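Local coordinates for separin (Saccharomyces cerevisiae, PDB 5U1T), which cleaves the MCD1/SCC1 subunit of cohesin as a caspase-like cysteine protease at the onset of anaphase and is held inactive by securin for most of the cell cycle, at residues A[1289-1292]-A[1293-1297]; A[1306-1309]-A[1310-1314]. All blocks are in the same frame, centred on the assembly; numbering follows the deposited sequence.

Contact 1 (A[1289-1292]-A[1293-1297])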
loop_
_atom_site.group_PDB
_atom_site.type_symbol
_atom_site.label_atom_id
_atom_site.label_comp_id
_atom_site.label_asym_id
_atom_site.label_seq_id
_atom_site.Cartn_x
_atom_site.Cartn_y
_atom_site.Cartn_z
ATOM N N VAL A 1289 32.448 43.614 -32.500
ATOM C CA VAL A 1289 31.347 44.550 -32.727
ATOM C C VAL A 1289 31.669 45.469 -33.905
ATOM O O VAL A 1289 30.823 45.723 -34.768
ATOM C CB VAL A 1289 31.059 45.402 -31.480
ATOM C CG1 VAL A 1289 29.992 46.462 -31.764
ATOM C CG2 VAL A 1289 30.655 44.508 -30.298
ATOM N N ILE A 1290 32.911 45.953 -33.915
ATOM C CA ILE A 1290 33.435 46.741 -35.011
ATOM C C ILE A 1290 33.391 45.923 -36.291
ATOM O O ILE A 1290 32.980 46.436 -37.324
ATOM C CB ILE A 1290 34.877 47.222 -34.718
ATOM C CG1 ILE A 1290 34.916 47.950 -33.370
ATOM C CG2 ILE A 1290 35.400 48.137 -35.820
ATOM C CD1 ILE A 1290 36.317 48.350 -32.927
ATOM N N GLU A 1291 33.772 44.646 -36.212
ATOM C CA GLU A 1291 33.804 43.765 -37.387
ATOM C C GLU A 1291 32.448 43.637 -38.052
ATOM O O GLU A 1291 32.356 43.368 -39.242
ATOM C CB GLU A 1291 34.310 42.369 -37.022
ATOM C CG GLU A 1291 35.796 42.302 -36.765
ATOM C CD GLU A 1291 36.224 40.976 -36.165
ATOM O OE1 GLU A 1291 37.395 40.858 -35.706
ATOM O OE2 GLU A 1291 35.383 40.052 -36.155
ATOM N N LEU A 1292 31.388 43.819 -37.280
ATOM C CA LEU A 1292 30.044 43.686 -37.822
ATOM C C LEU A 1292 29.807 44.715 -38.920
ATOM O O LEU A 1292 29.063 44.456 -39.852
ATOM C CB LEU A 1292 28.998 43.837 -36.721
ATOM C CG LEU A 1292 28.816 42.654 -35.771
ATOM C CD1 LEU A 1292 27.740 42.976 -34.751
ATOM C CD2 LEU A 1292 28.476 41.408 -36.561
ATOM N N PHE A 1293 30.444 45.879 -38.802
ATOM C CA PHE A 1293 30.289 46.951 -39.786
ATOM C C PHE A 1293 30.901 46.531 -41.114
ATOM O O PHE A 1293 30.260 46.645 -42.158
ATOM C CB PHE A 1293 30.920 48.258 -39.276
ATOM C CG PHE A 1293 30.085 48.961 -38.244
ATOM C CD1 PHE A 1293 30.192 48.626 -36.899
ATOM C CD2 PHE A 1293 29.164 49.926 -38.624
ATOM C CE1 PHE A 1293 29.407 49.237 -35.957
ATOM C CE2 PHE A 1293 28.382 50.552 -37.685
ATOM C CZ PHE A 1293 28.502 50.204 -36.346
ATOM N N LEU A 1294 32.127 46.015 -41.049
ATOM C CA LEU A 1294 32.818 45.466 -42.205
ATOM C C LEU A 1294 32.061 44.325 -42.862
ATOM O O LEU A 1294 32.312 43.983 -44.012
ATOM C CB LEU A 1294 34.206 44.975 -41.810
ATOM C CG LEU A 1294 35.197 46.056 -41.416
ATOM C CD1 LEU A 1294 36.623 45.527 -41.440
ATOM C CD2 LEU A 1294 35.025 47.240 -42.347
ATOM N N LYS A 1295 31.141 43.702 -42.141
ATOM C CA LYS A 1295 30.474 42.574 -42.740
ATOM C C LYS A 1295 29.207 43.013 -43.480
ATOM O O LYS A 1295 28.631 42.236 -44.230
ATOM C CB LYS A 1295 30.205 41.496 -41.678
ATOM C CG LYS A 1295 31.476 40.687 -41.344
ATOM C CD LYS A 1295 31.352 39.800 -40.114
ATOM C CE LYS A 1295 32.638 38.983 -39.914
ATOM N NZ LYS A 1295 32.705 38.179 -38.656
ATOM N N LEU A 1296 28.794 44.260 -43.325
ATOM C CA LEU A 1296 27.667 44.757 -44.106
ATOM C C LEU A 1296 28.000 44.855 -45.622
ATOM O O LEU A 1296 29.154 45.055 -46.012
ATOM C CB LEU A 1296 27.222 46.128 -43.587
ATOM C CG LEU A 1296 26.853 46.268 -42.117
ATOM C CD1 LEU A 1296 26.982 47.712 -41.658
ATOM C CD2 LEU A 1296 25.443 45.753 -41.895
ATOM N N ASN A 1297 26.981 44.709 -46.472
ATOM C CA ASN A 1297 27.134 44.889 -47.911
ATOM C C ASN A 1297 26.421 46.155 -48.365
ATOM O O ASN A 1297 25.188 46.185 -48.420
ATOM C CB ASN A 1297 26.587 43.677 -48.671
ATOM C CG ASN A 1297 26.753 43.798 -50.202
ATOM O OD1 ASN A 1297 27.339 44.770 -50.719
ATOM N ND2 ASN A 1297 26.236 42.805 -50.928
#
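In the short helix 1287-1294, the edge of Phe-1293 meets the carbonyl oxygens of Val-1289 and Ile-1290, and the chain of Lys-1295 runs along that of Glu-1291. Backbone bonds to the third residue back mix with a weak one to the fourth: Phe-1293 N donates to Ile-1290 O at 3.0 Å. The same oxygen meets the edge of the phenyl ring, in its plane, 3.6 Å from CD1. The amide of Lys-1295 is shared weakly between Glu-1291 O and Leu-1292 O. With CG turned beside its own backbone N (chi1 -78°), the lysine chain passes alongside Glu-1291, CG lying 3.5 Å from Glu-1291 O. Both chains run on extended in the same direction, yet the ammonium stays beyond a salt bridge. The carboxylate is instead gripped by two arginines, Arg-1155 at OE1 and Arg-1157 at OE2, a pairing likely to keep it ionised. Farther out, Ile-1290 and Leu-1294 pack on Phe-1258 of helix 1252-1269, and Leu-1294 O accepts a hydrogen bond from Arg-1347. Leu-1296 N donates to Phe-1293 O, and Leu-1296 CG rests 3.6 Å from Leu-1292 O.

Contact 2 (A[1306-1309]-A[1310-1314])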
loop_
_atom_site.group_PDB
_atom_site.type_symbol
_atom_site.label_atom_id
_atom_site.label_comp_id
_atom_site.label_asym_id
_atom_site.label_seq_id
_atom_site.Cartn_x
_atom_site.Cartn_y
_atom_site.Cartn_z
ATOM N N LYS A 1306 20.267 48.265 -41.711
ATOM C CA LYS A 1306 21.123 47.355 -40.996
ATOM C C LYS A 1306 22.211 48.143 -40.312
ATOM O O LYS A 1306 22.535 47.870 -39.160
ATOM C CB LYS A 1306 21.699 46.309 -41.936
ATOM C CG LYS A 1306 20.636 45.425 -42.538
ATOM C CD LYS A 1306 21.242 44.221 -43.218
ATOM C CE LYS A 1306 20.215 43.519 -44.067
ATOM N NZ LYS A 1306 20.800 42.318 -44.678
ATOM N N MET A 1307 22.744 49.146 -41.005
ATOM C CA MET A 1307 23.794 49.985 -40.438
ATOM C C MET A 1307 23.264 50.816 -39.276
ATOM O O MET A 1307 23.877 50.858 -38.218
ATOM C CB MET A 1307 24.414 50.906 -41.493
ATOM C CG MET A 1307 25.791 51.387 -41.061
ATOM S SD MET A 1307 26.629 52.499 -42.196
ATOM C CE MET A 1307 25.561 53.936 -42.057
ATOM N N GLU A 1308 22.131 51.478 -39.487
ATOM C CA GLU A 1308 21.444 52.210 -38.434
ATOM C C GLU A 1308 21.292 51.357 -37.164
ATOM O O GLU A 1308 21.596 51.807 -36.062
ATOM C CB GLU A 1308 20.074 52.670 -38.930
ATOM C CG GLU A 1308 19.435 53.732 -38.075
ATOM C CD GLU A 1308 18.057 54.147 -38.573
ATOM O OE1 GLU A 1308 17.237 53.251 -38.855
ATOM O OE2 GLU A 1308 17.792 55.367 -38.680
ATOM N N ASP A 1309 20.834 50.118 -37.333
ATOM C CA ASP A 1309 20.700 49.206 -36.215
ATOM C C ASP A 1309 22.034 48.890 -35.561
ATOM O O ASP A 1309 22.095 48.757 -34.349
ATOM C CB ASP A 1309 20.034 47.909 -36.661
ATOM C CG ASP A 1309 18.614 48.123 -37.113
ATOM O OD1 ASP A 1309 18.054 49.194 -36.797
ATOM O OD2 ASP A 1309 18.056 47.233 -37.786
ATOM N N LEU A 1310 23.101 48.748 -36.350
ATOM C CA LEU A 1310 24.435 48.610 -35.775
ATOM C C LEU A 1310 24.829 49.820 -34.959
ATOM O O LEU A 1310 25.479 49.677 -33.932
ATOM C CB LEU A 1310 25.483 48.387 -36.843
ATOM C CG LEU A 1310 25.797 46.946 -37.171
ATOM C CD1 LEU A 1310 27.167 46.870 -37.791
ATOM C CD2 LEU A 1310 25.737 46.099 -35.930
ATOM N N ILE A 1311 24.450 51.008 -35.428
ATOM C CA ILE A 1311 24.778 52.249 -34.723
ATOM C C ILE A 1311 24.116 52.199 -33.352
ATOM O O ILE A 1311 24.766 52.381 -32.323
ATOM C CB ILE A 1311 24.305 53.526 -35.489
ATOM C CG1 ILE A 1311 24.658 53.464 -36.976
ATOM C CG2 ILE A 1311 24.861 54.767 -34.871
ATOM C CD1 ILE A 1311 25.991 53.883 -37.303
ATOM N N TYR A 1312 22.818 51.923 -33.362
ATOM C CA TYR A 1312 22.031 51.800 -32.148
ATOM C C TYR A 1312 22.671 50.862 -31.143
ATOM O O TYR A 1312 22.716 51.142 -29.938
ATOM C CB TYR A 1312 20.638 51.299 -32.482
ATOM C CG TYR A 1312 19.807 52.309 -33.214
ATOM C CD1 TYR A 1312 20.201 53.642 -33.286
ATOM C CD2 TYR A 1312 18.616 51.928 -33.837
ATOM C CE1 TYR A 1312 19.435 54.568 -33.956
ATOM C CE2 TYR A 1312 17.831 52.847 -34.518
ATOM C CZ TYR A 1312 18.241 54.166 -34.574
ATOM O OH TYR A 1312 17.449 55.083 -35.254
ATOM N N PHE A 1313 23.159 49.746 -31.662
ATOM C CA PHE A 1313 23.812 48.754 -30.852
ATOM C C PHE A 1313 25.046 49.345 -30.187
ATOM O O PHE A 1313 25.236 49.204 -28.973
ATOM C CB PHE A 1313 24.175 47.532 -31.700
ATOM C CG PHE A 1313 24.833 46.447 -30.921
ATOM C CD1 PHE A 1313 24.174 45.860 -29.841
ATOM C CD2 PHE A 1313 26.103 46.018 -31.246
ATOM C CE1 PHE A 1313 24.778 44.857 -29.095
ATOM C CE2 PHE A 1313 26.717 45.014 -30.517
ATOM C CZ PHE A 1313 26.055 44.434 -29.430
ATOM N N VAL A 1314 25.875 50.026 -30.982
ATOM C CA VAL A 1314 27.105 50.598 -30.464
ATOM C C VAL A 1314 26.816 51.762 -29.492
ATOM O O VAL A 1314 27.391 51.830 -28.399
ATOM C CB VAL A 1314 28.027 51.052 -31.616
ATOM C CG1 VAL A 1314 29.343 51.560 -31.071
ATOM C CG2 VAL A 1314 28.280 49.876 -32.549
#
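Glu-1308 and Tyr-1312 stand side by side one turn apart on helix 1303-1320, a regular alpha-helix whose i to i-4 bonding is complete across this stretch. Lys-1306 O receives Leu-1310 N, Met-1307 O receives Ile-1311 N, and Asp-1309 O receives Phe-1313 N. The straightest of the four bonds runs from Tyr-1312 N to Glu-1308 O, 3.0 Å long with an angle of 171° at the hydrogen. That carbonyl oxygen also lies over one face of the tyrosine ring, displaced toward its rim and 3.4 Å from CG, so a single acceptor meets both the amide and the ring of the same residue. The glutamate chain, extended with CG opposite the backbone N (chi1 -165°), runs beside the ring and brings its CG within 3.7 Å of Tyr-1312 CZ. Its carboxylate is turned only 15° from the ring plane, and OE2 comes to 3.5 Å from the phenol OH. A leucine in place of Tyr-1312 would probably leave the Glu-1308 chain without its flat neighbour and its carboxylate freer to turn. On the same side of the ring, Asp-1309 runs across it at a slant, OD1 approaching CD2. The ammonium of Lys-1306 is satisfied away from this turn, by a salt bridge to Glu-1300 and a weak hydrogen bond to Gln-1242. The buried side of the helix is apolar: Met-1307 and Ile-1311 pack on Leu-1339 of helix 1332-1347. Leu-1310 lies back along the same helix, its CG 3.9 Å from Lys-1306 O.

Contacts 1 and 2 lie on consecutive helices, 1287-1294 and 1303-1320, with their centres about 10 Å apart, and they meet through apolar side chains. Leu-1310 fits against both Leu-1292 and Phe-1293: its CB is 3.6 Å from Phe-1293 CZ. Val-1314, one turn later, brings CG2 to 3.6 Å from Phe-1293 CE1, so the phenyl ring of contact 1 bridges two residues of contact 2. Near the connecting loop, Leu-1296 CD2 lies 3.8 Å from Lys-1306 CB. Helix 1332-1347 touches both contacts, with Leu-1339 packing on Phe-1293 as well as on Met-1307 and Ile-1311. This helical packing lies away from Cys-1497, the probable catalytic cysteine.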